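Local structure of computational Design of Enzyme (Synthetic construct, 3TP4) at residues 295-301 / 338-343; 55-59 / 332-336; 32-38 / 318-324; 60-65 / 353-358. The protein is a computationally designed enzyme on a scaffold related to glycosyl hydrolase family 26, probably built to carry an activated serine in a catalytic triad. One frame throughout, in Å; residues are numbered along the deposited sequence.

Contact 1: 295-301 / 338-343; sequences SPAQWFT and ALLEDF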
loop_
_atom_site.group_PDB
_atom_site.type_symbol
_atom_site.label_atom_id
_atom_site.label_comp_id
_atom_site.label_asym_id
_atom_site.label_seq_id
_atom_site.Cartn_x
_atom_site.Cartn_y
_atom_site.Cartn_z
ATOM N N SER A 295 -7.421 20.671 18.428
ATOM C CA SER A 295 -8.852 20.414 18.363
ATOM C C SER A 295 -9.518 21.396 17.408
ATOM O O SER A 295 -10.411 22.145 17.795
ATOM C CB SER A 295 -9.490 20.492 19.755
ATOM O OG SER A 295 -8.911 19.543 20.636
ATOM N N PRO A 296 -9.084 21.396 16.142
ATOM C CA PRO A 296 -9.754 22.289 15.196
ATOM C C PRO A 296 -11.268 22.025 15.224
ATOM O O PRO A 296 -11.693 20.867 15.129
ATOM C CB PRO A 296 -9.134 21.898 13.850
ATOM C CG PRO A 296 -8.505 20.539 14.085
ATOM C CD PRO A 296 -8.083 20.532 15.496
ATOM N N ALA A 297 -12.066 23.082 15.370
ATOM C CA ALA A 297 -13.509 22.941 15.583
ATOM C C ALA A 297 -14.229 22.211 14.449
ATOM O O ALA A 297 -14.061 22.551 13.277
ATOM C CB ALA A 297 -14.165 24.314 15.843
ATOM N N GLN A 298 -15.027 21.213 14.824
ATOM C CA GLN A 298 -15.836 20.433 13.886
ATOM C C GLN A 298 -15.035 19.897 12.703
ATOM O O GLN A 298 -15.536 19.835 11.580
ATOM C CB GLN A 298 -17.018 21.269 13.392
ATOM C CG GLN A 298 -17.905 21.764 14.530
ATOM C CD GLN A 298 -19.184 22.395 14.031
ATOM O OE1 GLN A 298 -19.168 23.464 13.416
ATOM N NE2 GLN A 298 -20.305 21.726 14.279
ATOM N N TRP A 299 -13.795 19.502 12.963
ATOM C CA TRP A 299 -12.886 19.114 11.892
ATOM C C TRP A 299 -13.403 17.881 11.140
ATOM O O TRP A 299 -13.427 17.868 9.920
ATOM C CB TRP A 299 -11.495 18.856 12.457
ATOM C CG TRP A 299 -10.470 18.613 11.397
ATOM C CD1 TRP A 299 -9.695 19.554 10.770
ATOM C CD2 TRP A 299 -10.115 17.353 10.829
ATOM N NE1 TRP A 299 -8.871 18.947 9.849
ATOM C CE2 TRP A 299 -9.104 17.596 9.871
ATOM C CE3 TRP A 299 -10.539 16.035 11.048
ATOM C CZ2 TRP A 299 -8.522 16.574 9.122
ATOM C CZ3 TRP A 299 -9.954 15.011 10.293
ATOM C CH2 TRP A 299 -8.958 15.293 9.348
ATOM N N PHE A 300 -13.849 16.859 11.872
ATOM C CA PHE A 300 -14.334 15.637 11.227
ATOM C C PHE A 300 -15.557 15.865 10.334
ATOM O O PHE A 300 -15.575 15.452 9.178
ATOM C CB PHE A 300 -14.614 14.541 12.255
ATOM C CG PHE A 300 -13.380 14.043 12.965
ATOM C CD1 PHE A 300 -12.494 13.175 12.325
ATOM C CD2 PHE A 300 -13.111 14.435 14.266
ATOM C CE1 PHE A 300 -11.360 12.705 12.973
ATOM C CE2 PHE A 300 -11.982 13.965 14.932
ATOM C CZ PHE A 300 -11.096 13.108 14.285
ATOM N N THR A 301 -16.588 16.512 10.862
ATOM C CA THR A 301 -17.777 16.766 10.047
ATOM C C THR A 301 -17.518 17.764 8.919
ATOM O O THR A 301 -18.144 17.687 7.876
ATOM C CB THR A 301 -18.975 17.236 10.888
ATOM O OG1 THR A 301 -18.609 18.408 11.622
ATOM C CG2 THR A 301 -19.422 16.125 11.855
ATOM N N ALA A 338 -12.015 17.507 23.257
ATOM C CA ALA A 338 -12.944 18.502 22.746
ATOM C C ALA A 338 -13.638 18.040 21.453
ATOM O O ALA A 338 -14.784 18.426 21.181
ATOM C CB ALA A 338 -12.225 19.830 22.528
ATOM N N LEU A 339 -12.952 17.222 20.656
ATOM C CA LEU A 339 -13.499 16.806 19.362
ATOM C C LEU A 339 -14.376 15.545 19.444
ATOM O O LEU A 339 -14.836 15.029 18.412
ATOM C CB LEU A 339 -12.378 16.610 18.322
ATOM C CG LEU A 339 -11.883 17.838 17.545
ATOM C CD1 LEU A 339 -10.620 17.499 16.738
ATOM C CD2 LEU A 339 -12.972 18.394 16.634
ATOM N N LEU A 340 -14.617 15.056 20.658
ATOM C CA LEU A 340 -15.395 13.830 20.823
ATOM C C LEU A 340 -16.786 13.925 20.189
ATOM O O LEU A 340 -17.173 13.074 19.395
ATOM C CB LEU A 340 -15.527 13.453 22.295
ATOM C CG LEU A 340 -16.485 12.277 22.507
ATOM C CD1 LEU A 340 -15.835 10.979 22.084
ATOM C CD2 LEU A 340 -16.962 12.195 23.940
ATOM N N GLU A 341 -17.530 14.971 20.523
ATOM C CA GLU A 341 -18.880 15.128 19.983
ATOM C C GLU A 341 -18.880 15.187 18.455
ATOM O O GLU A 341 -19.728 14.577 17.799
ATOM C CB GLU A 341 -19.571 16.367 20.577
ATOM C CG GLU A 341 -20.927 16.650 19.970
ATOM C CD GLU A 341 -21.706 17.715 20.728
ATOM O OE1 GLU A 341 -21.070 18.621 21.318
ATOM O OE2 GLU A 341 -22.958 17.638 20.738
ATOM N N ASP A 342 -17.920 15.903 17.876
ATOM C CA ASP A 342 -17.887 16.025 16.433
ATOM C C ASP A 342 -17.589 14.677 15.784
ATOM O O ASP A 342 -18.166 14.340 14.751
ATOM C CB ASP A 342 -16.862 17.063 15.975
ATOM C CG ASP A 342 -16.966 17.364 14.482
ATOM O OD1 ASP A 342 -17.898 18.090 14.079
ATOM O OD2 ASP A 342 -16.108 16.894 13.711
ATOM N N PHE A 343 -16.688 13.908 16.384
ATOM C CA PHE A 343 -16.371 12.602 15.827
ATOM C C PHE A 343 -17.590 11.682 15.897
ATOM O O PHE A 343 -17.891 10.965 14.943
ATOM C CB PHE A 343 -15.151 11.953 16.500
ATOM C CG PHE A 343 -14.789 10.625 15.898
ATOM C CD1 PHE A 343 -14.113 10.560 14.693
ATOM C CD2 PHE A 343 -15.174 9.443 16.511
ATOM C CE1 PHE A 343 -13.799 9.345 14.123
ATOM C CE2 PHE A 343 -14.869 8.225 15.942
ATOM C CZ PHE A 343 -14.182 8.176 14.749
HETATM O O HOH W 1 -9.949 16.799 20.812
HETATM O O HOH W 2 -20.336 18.596 15.297
#
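D342 reaches across from helix 340-348 to the first turn of helix 299-308, and its carboxylate serves the start of that helix. Its CB lies 4.1 Å from Q298 CA, at the N-cap position, and CG comes closer to the same atom. Beyond CG the two oxygens divide the work. OD1 uses its syn lone pair to accept from T301 OG1 at 2.6 Å, and a water shared with Q298 NE2 donates to it as well. OD2 accepts from T301 N at 2.9 Å, with an N-H...O angle of 160°. It also sits at the edge of the F300 ring, near the ring plane. With CG turned anti to the backbone N (chi1 -171°), the carboxylate is carried to this spot, where the positive end of the helix dipole would be expected to stabilise its charge. A leucine in its place would probably leave T301 N and OG1 without their acceptor and the first turn of the helix less firmly held. The two helices flank the last strand of the TIM barrel, strand 318-321, before and after it in sequence. Deeper in the contact, F343 turns its edge to the face of F300, with centroids 5.0 Å apart and planes at 74°; F343 CD1 lies over the centre of that ring, and W299 CE3 covers the opposite face. L339 fills the other end: CD2 packs 3.2 Å from P296 O, while CD1 meets P296 CD and, at 4.2 Å, F300 CE2. At the exposed margin a water links S295 OG to L339 N.

Contact 2: 55-59 / 332-336; sequences DVKNV and VPVPG
V59 lays its CG1 methyl over the backbone of the 332-336 loop, 3.6 Å from P333 O and 4.1 Å from V334 CA. CG1 stands anti to the carbonyl carbon (chi1 -56°), which turns it toward that carbonyl and CA, and on to the ring of P335, whose CD is 4.3 Å away. P333 O is buried beneath this methyl and has no polar partner, so apolar atoms cover a carbonyl that is left unsatisfied. The second methyl, V59 CG2, faces V332 CG1. One turn earlier V56 meets the same valine through its other methyl: V56 CG2 touches V332 CG2 at 4.1 Å, the two side chains crossing at about a right angle. The remaining contact is of mixed character. V334 CG1 rests 3.6 Å from D55 OD2, but that carboxylate is engaged by other groups: OD1 accepts from T45 OG1, and OD2 from L44 N and N324 ND2. D55 is thereby fixed in place, and the valine methyl merely packs against it. The join is thus almost wholly van der Waals, and F343 and L340 of helix 340-348 continue the apolar layer beyond it. Helix 55-60 follows the first barrel strand, 32-37, and the 332-336 loop follows the last, 318-321, so the packing is that of two neighbouring beta-to-alpha connections where a TIM barrel closes.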
loop_
_atom_site.group_PDB
_atom_site.type_symbol
_atom_site.label_atom_id
_atom_site.label_comp_id
_atom_site.label_asym_id
_atom_site.label_seq_id
_atom_site.Cartn_x
_atom_site.Cartn_y
_atom_site.Cartn_z
ATOM N N ASP A 55 -11.501 1.791 21.171
ATOM C CA ASP A 55 -12.013 3.123 21.495
ATOM C C ASP A 55 -13.131 3.532 20.535
ATOM O O ASP A 55 -14.027 4.286 20.900
ATOM C CB ASP A 55 -10.918 4.184 21.394
ATOM C CG ASP A 55 -9.912 4.102 22.528
ATOM O OD1 ASP A 55 -10.172 3.372 23.499
ATOM O OD2 ASP A 55 -8.866 4.775 22.439
ATOM N N VAL A 56 -13.048 3.062 19.297
ATOM C CA VAL A 56 -14.043 3.408 18.293
ATOM C C VAL A 56 -15.391 2.812 18.666
ATOM O O VAL A 56 -16.416 3.474 18.574
ATOM C CB VAL A 56 -13.647 2.916 16.896
ATOM C CG1 VAL A 56 -14.779 3.198 15.911
ATOM C CG2 VAL A 56 -12.372 3.593 16.444
ATOM N N LYS A 57 -15.379 1.552 19.079
ATOM C CA LYS A 57 -16.588 0.902 19.558
ATOM C C LYS A 57 -17.128 1.624 20.795
ATOM O O LYS A 57 -18.327 1.886 20.890
ATOM C CB LYS A 57 -16.298 -0.581 19.845
ATOM C CG LYS A 57 -17.375 -1.330 20.627
ATOM C CD LYS A 57 -18.684 -1.437 19.844
ATOM C CE LYS A 57 -19.727 -2.222 20.632
ATOM N NZ LYS A 57 -21.015 -2.375 19.884
ATOM N N ASN A 58 -16.252 1.968 21.736
ATOM C CA ASN A 58 -16.716 2.616 22.970
ATOM C C ASN A 58 -17.289 4.008 22.737
ATOM O O ASN A 58 -18.250 4.402 23.390
ATOM C CB ASN A 58 -15.622 2.660 24.044
ATOM C CG ASN A 58 -15.199 1.268 24.503
ATOM O OD1 ASN A 58 -15.905 0.289 24.277
ATOM N ND2 ASN A 58 -14.039 1.178 25.137
ATOM N N VAL A 59 -16.703 4.760 21.809
ATOM C CA VAL A 59 -17.178 6.124 21.575
ATOM C C VAL A 59 -18.346 6.218 20.589
ATOM O O VAL A 59 -19.188 7.094 20.731
ATOM C CB VAL A 59 -16.045 7.070 21.126
ATOM C CG1 VAL A 59 -14.917 7.057 22.147
ATOM C CG2 VAL A 59 -15.536 6.679 19.774
ATOM N N VAL A 332 -8.411 9.134 17.278
ATOM C CA VAL A 332 -9.852 9.058 17.539
ATOM C C VAL A 332 -10.139 9.657 18.917
ATOM O O VAL A 332 -9.617 9.176 19.916
ATOM C CB VAL A 332 -10.364 7.603 17.481
ATOM C CG1 VAL A 332 -11.794 7.502 18.041
ATOM C CG2 VAL A 332 -10.285 7.047 16.032
ATOM N N PRO A 333 -10.968 10.712 18.975
ATOM C CA PRO A 333 -11.295 11.349 20.261
ATOM C C PRO A 333 -11.903 10.369 21.256
ATOM O O PRO A 333 -12.603 9.439 20.862
ATOM C CB PRO A 333 -12.342 12.407 19.882
ATOM C CG PRO A 333 -12.145 12.654 18.433
ATOM C CD PRO A 333 -11.650 11.360 17.839
ATOM N N VAL A 334 -11.632 10.589 22.540
ATOM C CA VAL A 334 -12.182 9.770 23.609
ATOM C C VAL A 334 -12.785 10.727 24.633
ATOM O O VAL A 334 -12.631 11.943 24.496
ATOM C CB VAL A 334 -11.105 8.848 24.235
ATOM C CG1 VAL A 334 -10.549 7.914 23.176
ATOM C CG2 VAL A 334 -9.982 9.664 24.855
ATOM N N PRO A 335 -13.523 10.199 25.622
ATOM C CA PRO A 335 -14.165 11.136 26.549
ATOM C C PRO A 335 -13.115 12.067 27.142
ATOM O O PRO A 335 -12.020 11.628 27.486
ATOM C CB PRO A 335 -14.757 10.215 27.615
ATOM C CG PRO A 335 -15.028 8.945 26.880
ATOM C CD PRO A 335 -13.869 8.800 25.925
ATOM N N GLY A 336 -13.431 13.349 27.226
ATOM C CA GLY A 336 -12.465 14.316 27.699
ATOM C C GLY A 336 -11.896 15.159 26.579
ATOM O O GLY A 336 -11.436 16.269 26.830
#

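Contact 3: 32-38 / 318-324; sequences ILFGHHG and YMETGEN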
loop_
_atom_site.group_PDB
_atom_site.type_symbol
_atom_site.label_atom_id
_atom_site.label_comp_id
_atom_site.label_asym_id
_atom_site.label_seq_id
_atom_site.Cartn_x
_atom_site.Cartn_y
_atom_site.Cartn_z
ATOM N N ILE A 32 -18.396 5.723 2.612
ATOM C CA ILE A 32 -16.956 5.598 2.754
ATOM C C ILE A 32 -16.643 4.884 4.075
ATOM O O ILE A 32 -17.088 5.312 5.147
ATOM C CB ILE A 32 -16.263 6.973 2.630
ATOM C CG1 ILE A 32 -14.734 6.814 2.569
ATOM C CG2 ILE A 32 -16.700 7.896 3.767
ATOM C CD1 ILE A 32 -14.009 8.060 2.041
ATOM N N LEU A 33 -15.929 3.766 3.992
ATOM C CA LEU A 33 -15.634 2.992 5.190
ATOM C C LEU A 33 -14.659 3.758 6.083
ATOM O O LEU A 33 -13.584 4.180 5.639
ATOM C CB LEU A 33 -15.007 1.626 4.864
ATOM C CG LEU A 33 -15.459 0.606 3.804
ATOM C CD1 LEU A 33 -15.399 -0.816 4.351
ATOM C CD2 LEU A 33 -16.789 0.874 3.159
ATOM N N PHE A 34 -15.022 3.924 7.347
ATOM C CA PHE A 34 -14.099 4.514 8.306
ATOM C C PHE A 34 -13.120 3.462 8.822
ATOM O O PHE A 34 -13.523 2.379 9.245
ATOM C CB PHE A 34 -14.834 5.132 9.502
ATOM C CG PHE A 34 -13.903 5.548 10.602
ATOM C CD1 PHE A 34 -13.079 6.654 10.436
ATOM C CD2 PHE A 34 -13.811 4.802 11.777
ATOM C CE1 PHE A 34 -12.205 7.038 11.444
ATOM C CE2 PHE A 34 -12.941 5.174 12.794
ATOM C CZ PHE A 34 -12.145 6.290 12.638
ATOM N N GLY A 35 -11.836 3.792 8.788
ATOM C CA GLY A 35 -10.802 2.892 9.278
ATOM C C GLY A 35 -10.007 3.483 10.428
ATOM O O GLY A 35 -9.901 4.707 10.571
ATOM N N HIS A 36 -9.452 2.607 11.260
ATOM C CA HIS A 36 -8.656 3.039 12.397
ATOM C C HIS A 36 -7.488 2.081 12.584
ATOM O O HIS A 36 -7.658 0.860 12.520
ATOM C CB HIS A 36 -9.516 3.088 13.665
ATOM C CG HIS A 36 -8.817 3.670 14.857
ATOM N ND1 HIS A 36 -8.988 3.176 16.132
ATOM C CD2 HIS A 36 -7.962 4.715 14.969
ATOM C CE1 HIS A 36 -8.260 3.881 16.978
ATOM N NE2 HIS A 36 -7.628 4.822 16.301
ATOM N N HIS A 37 -6.309 2.652 12.801
ATOM C CA HIS A 37 -5.065 1.887 12.916
ATOM C C HIS A 37 -4.902 1.288 14.312
ATOM O O HIS A 37 -5.059 1.990 15.322
ATOM C CB HIS A 37 -3.874 2.788 12.586
ATOM C CG HIS A 37 -2.671 2.044 12.095
ATOM N ND1 HIS A 37 -2.560 1.578 10.803
ATOM C CD2 HIS A 37 -1.529 1.681 12.726
ATOM C CE1 HIS A 37 -1.401 0.959 10.658
ATOM N NE2 HIS A 37 -0.755 1.009 11.810
ATOM N N GLY A 38 -4.605 -0.007 14.360
ATOM C CA GLY A 38 -4.414 -0.724 15.610
ATOM C C GLY A 38 -5.618 -0.565 16.513
ATOM O O GLY A 38 -5.489 -0.295 17.711
ATOM N N TYR A 318 -12.533 4.169 1.277
ATOM C CA TYR A 318 -12.329 4.214 2.724
ATOM C C TYR A 318 -11.413 5.353 3.141
ATOM O O TYR A 318 -10.773 5.998 2.298
ATOM C CB TYR A 318 -11.819 2.861 3.266
ATOM C CG TYR A 318 -10.485 2.365 2.709
ATOM C CD1 TYR A 318 -10.444 1.514 1.604
ATOM C CD2 TYR A 318 -9.274 2.709 3.315
ATOM C CE1 TYR A 318 -9.240 1.039 1.098
ATOM C CE2 TYR A 318 -8.041 2.229 2.814
ATOM C CZ TYR A 318 -8.041 1.392 1.709
ATOM O OH TYR A 318 -6.847 0.922 1.186
HETATM N N MSE A 319 -11.373 5.615 4.440
HETATM C CA MSE A 319 -10.490 6.631 4.998
HETATM C C MSE A 319 -10.088 6.197 6.406
HETATM O O MSE A 319 -10.936 6.033 7.283
HETATM C CB MSE A 319 -11.202 7.984 5.045
HETATM C CG MSE A 319 -12.471 7.964 5.868
HETATM SE SE MSE A 319 -13.545 9.562 5.516
HETATM C CE MSE A 319 -12.313 10.943 6.160
ATOM N N GLU A 320 -8.789 6.002 6.610
ATOM C CA GLU A 320 -8.276 5.444 7.853
ATOM C C GLU A 320 -7.513 6.510 8.634
ATOM O O GLU A 320 -6.700 7.245 8.064
ATOM C CB GLU A 320 -7.342 4.255 7.550
ATOM C CG GLU A 320 -6.834 3.570 8.823
ATOM C CD GLU A 320 -5.641 2.644 8.561
ATOM O OE1 GLU A 320 -5.511 2.112 7.435
ATOM O OE2 GLU A 320 -4.845 2.437 9.499
ATOM N N THR A 321 -7.778 6.612 9.933
ATOM C CA THR A 321 -7.039 7.554 10.773
ATOM C C THR A 321 -6.129 6.805 11.753
ATOM O O THR A 321 -6.186 5.578 11.855
ATOM C CB THR A 321 -7.965 8.550 11.517
ATOM O OG1 THR A 321 -7.229 9.736 11.863
ATOM C CG2 THR A 321 -8.530 7.920 12.787
ATOM N N GLY A 322 -5.299 7.550 12.475
ATOM C CA GLY A 322 -4.157 6.965 13.157
ATOM C C GLY A 322 -4.403 6.240 14.473
ATOM O O GLY A 322 -5.506 6.242 15.028
ATOM N N GLU A 323 -3.337 5.636 14.988
ATOM C CA GLU A 323 -3.416 4.804 16.185
ATOM C C GLU A 323 -3.672 5.611 17.467
ATOM O O GLU A 323 -3.148 6.709 17.644
ATOM C CB GLU A 323 -2.117 3.991 16.323
ATOM C CG GLU A 323 -2.173 2.879 17.367
ATOM C CD GLU A 323 -1.009 1.900 17.227
ATOM O OE1 GLU A 323 0.042 2.309 16.692
ATOM O OE2 GLU A 323 -1.149 0.725 17.635
ATOM N N ASN A 324 -4.475 5.057 18.367
ATOM C CA ASN A 324 -4.702 5.687 19.663
ATOM C C ASN A 324 -3.684 5.199 20.714
ATOM O O ASN A 324 -3.989 4.333 21.522
ATOM C CB ASN A 324 -6.130 5.421 20.137
ATOM C CG ASN A 324 -7.125 6.437 19.593
ATOM O OD1 ASN A 324 -6.889 7.059 18.563
ATOM N ND2 ASN A 324 -8.225 6.629 20.305
HETATM O O HOH W 3 -5.731 2.618 17.998
HETATM O O HOH W 4 -2.938 0.857 7.760
#
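The H37 ring and the E320 carboxylate lie almost in one plane, 8° apart. H37 ND1 donates to E320 OE2 at 2.8 Å, the oxygen being met nearly along its C-O axis and lying 3° out of the imidazole plane. A water donates to E320 OE1 and accepts a weak bond from the same ND1. On the far side of the ring NE2 bonds to S70 OG, which is consistent with a designed Ser-His-Glu triad in which E320 orients the histidine. With an alanine in place of E320, H37 ND1 would lose its carboxylate acceptor and the ring would probably be freer to turn away from S70. G35 lies opposite E320, and a CB there would crowd E320 CB. H36 points to the other face of the sheet. There its NE2 makes a weak bond at 3.3 Å to N324 OD1, which already accepts from F331 N and V332 N; ring and amide planes are 80° apart, while ND1 is bonded to T39 OG1. At the opposite end the side chains of I32 and selenomethionine M319 cross at about a right angle, I32 CD1 lying 3.8 Å from M319 SE. The parallel strands 32-37 and 318-321 are laced by M319 N to L33 O (2.9 Å), G35 N to M319 O (2.8 Å), T321 N to G35 O and H37 N to T321 O. First and last strands thus close the TIM barrel; strand 66-70 pairs with 32-37 on its other flank, V56 of helix 55-60 packs on F34 and H36, and helix 15-27 covers L33.

Contact 4: 60-65 / 353-358; sequences TGDFPA and LFASEV
F354 and A65 form the close-packed half of a contact in which the segment just beyond strand 352-353 folds against the loop that enters the second strand of the TIM barrel, 66-70. A65 CB presses against L353 O at 3.2 Å and against V358 CG2 at 3.6 Å. Alongside, F354 CB lies 3.3 Å from F63 O, and its ring extends past P64 CA toward T60 OG1. A355 N donates to F63 O at 2.9 Å in a nearly straight bond (173°), the donor standing above the carbonyl plane, while the A355 methyl fits against F63 CB and P64 O. The F354 ring also meets the ring of F34 and packs on V56 and A347, so this half belongs to the core between barrel and helices. At its boundary T60, packed on F343 and A347, forms an ST turn: its OG1, bonded to V56 O, accepts from D62 N. Toward solvent the contact thins to polar groups. E357 curls back to the residue before its 3-10 turn, its OE1 accepting from F354 N. D62, its first torsion near trans (chi1 -157°), reaches over to S356, near the start of the 3-10 turn. There D62 OD2 takes two bonds from one residue: S356 N at 2.9 Å on its syn lone pair, and S356 OG at 2.6 Å from above the carboxylate plane.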
loop_
_atom_site.group_PDB
_atom_site.type_symbol
_atom_site.label_atom_id
_atom_site.label_comp_id
_atom_site.label_asym_id
_atom_site.label_seq_id
_atom_site.Cartn_x
_atom_site.Cartn_y
_atom_site.Cartn_z
ATOM N N THR A 60 -18.396 5.336 19.591
ATOM C CA THR A 60 -19.435 5.437 18.557
ATOM C C THR A 60 -20.518 4.366 18.640
ATOM O O THR A 60 -21.589 4.537 18.083
ATOM C CB THR A 60 -18.842 5.366 17.128
ATOM O OG1 THR A 60 -18.478 4.015 16.833
ATOM C CG2 THR A 60 -17.625 6.262 17.008
ATOM N N GLY A 61 -20.231 3.249 19.299
ATOM C CA GLY A 61 -21.195 2.165 19.358
ATOM C C GLY A 61 -20.935 1.081 18.320
ATOM O O GLY A 61 -21.604 0.047 18.334
ATOM N N ASP A 62 -19.967 1.310 17.426
ATOM C CA ASP A 62 -19.564 0.297 16.438
ATOM C C ASP A 62 -18.047 0.273 16.197
ATOM O O ASP A 62 -17.354 1.262 16.417
ATOM C CB ASP A 62 -20.287 0.522 15.106
ATOM C CG ASP A 62 -20.376 -0.747 14.252
ATOM O OD1 ASP A 62 -19.792 -1.780 14.635
ATOM O OD2 ASP A 62 -21.030 -0.702 13.188
ATOM N N PHE A 63 -17.535 -0.865 15.742
ATOM C CA PHE A 63 -16.136 -0.952 15.355
ATOM C C PHE A 63 -15.989 -0.295 13.991
ATOM O O PHE A 63 -16.975 -0.142 13.278
ATOM C CB PHE A 63 -15.695 -2.408 15.285
ATOM C CG PHE A 63 -15.671 -3.102 16.617
ATOM C CD1 PHE A 63 -16.803 -3.733 17.108
ATOM C CD2 PHE A 63 -14.513 -3.135 17.373
ATOM C CE1 PHE A 63 -16.777 -4.388 18.342
ATOM C CE2 PHE A 63 -14.485 -3.782 18.618
ATOM C CZ PHE A 63 -15.608 -4.408 19.094
ATOM N N PRO A 64 -14.759 0.097 13.622
ATOM C CA PRO A 64 -14.570 0.674 12.284
ATOM C C PRO A 64 -14.805 -0.379 11.213
ATOM O O PRO A 64 -14.717 -1.578 11.500
ATOM C CB PRO A 64 -13.099 1.094 12.276
ATOM C CG PRO A 64 -12.456 0.257 13.347
ATOM C CD PRO A 64 -13.500 -0.006 14.380
ATOM N N ALA A 65 -15.103 0.062 9.997
ATOM C CA ALA A 65 -15.267 -0.862 8.871
ATOM C C ALA A 65 -13.904 -1.341 8.388
ATOM O O ALA A 65 -13.785 -2.432 7.824
ATOM C CB ALA A 65 -16.031 -0.192 7.719
ATOM N N LEU A 353 -19.304 4.438 6.845
ATOM C CA LEU A 353 -19.661 3.054 7.138
ATOM C C LEU A 353 -18.765 2.460 8.204
ATOM O O LEU A 353 -17.545 2.628 8.182
ATOM C CB LEU A 353 -19.628 2.184 5.880
ATOM C CG LEU A 353 -20.584 2.633 4.765
ATOM C CD1 LEU A 353 -20.417 1.781 3.514
ATOM C CD2 LEU A 353 -22.016 2.587 5.250
ATOM N N PHE A 354 -19.393 1.767 9.143
ATOM C CA PHE A 354 -18.671 1.070 10.193
ATOM C C PHE A 354 -18.902 -0.438 10.047
ATOM O O PHE A 354 -19.626 -0.870 9.146
ATOM C CB PHE A 354 -19.092 1.626 11.554
ATOM C CG PHE A 354 -18.520 2.989 11.835
ATOM C CD1 PHE A 354 -18.872 4.082 11.043
ATOM C CD2 PHE A 354 -17.609 3.174 12.863
ATOM C CE1 PHE A 354 -18.338 5.335 11.276
ATOM C CE2 PHE A 354 -17.063 4.421 13.104
ATOM C CZ PHE A 354 -17.423 5.509 12.306
ATOM N N ALA A 355 -18.279 -1.227 10.917
ATOM C CA ALA A 355 -18.285 -2.687 10.803
ATOM C C ALA A 355 -19.649 -3.316 10.543
ATOM O O ALA A 355 -19.784 -4.158 9.648
ATOM C CB ALA A 355 -17.664 -3.313 12.032
ATOM N N SER A 356 -20.651 -2.947 11.337
ATOM C CA SER A 356 -21.961 -3.569 11.175
ATOM C C SER A 356 -22.637 -3.156 9.865
ATOM O O SER A 356 -23.654 -3.724 9.482
ATOM C CB SER A 356 -22.873 -3.276 12.374
ATOM O OG SER A 356 -23.192 -1.901 12.432
ATOM N N GLU A 357 -22.076 -2.178 9.166
ATOM C CA GLU A 357 -22.653 -1.787 7.885
ATOM C C GLU A 357 -21.945 -2.413 6.682
ATOM O O GLU A 357 -22.314 -2.156 5.541
ATOM C CB GLU A 357 -22.709 -0.263 7.752
ATOM C CG GLU A 357 -23.737 0.371 8.695
ATOM C CD GLU A 357 -23.358 1.769 9.114
ATOM O OE1 GLU A 357 -22.177 1.992 9.451
ATOM O OE2 GLU A 357 -24.240 2.653 9.088
ATOM N N VAL A 358 -20.926 -3.225 6.934
ATOM C CA VAL A 358 -20.222 -3.889 5.838
ATOM C C VAL A 358 -20.941 -5.181 5.495
ATOM O O VAL A 358 -21.028 -6.082 6.326
ATOM C CB VAL A 358 -18.775 -4.224 6.209
ATOM C CG1 VAL A 358 -18.129 -5.112 5.120
ATOM C CG2 VAL A 358 -17.980 -2.944 6.421
#

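From the N terminus, strand 32-37 waits some 280 residues for its partner 318-324, and contact 3 closes the barrel. Helix 55-60 and the loop after it then open contacts 2 and 4, completed at 332-336 and 353-358. These three long closures cross one another, because their first and second segments follow in the same order. Contact 1 is local, joining 295-301 to 338-343; it crosses contacts 2 and 3 and lies wholly within the span of contact 4. Together they tie the connection between the first two barrel strands to the helices and loops around the last one, with F343 of contact 1 touching residues of the other three.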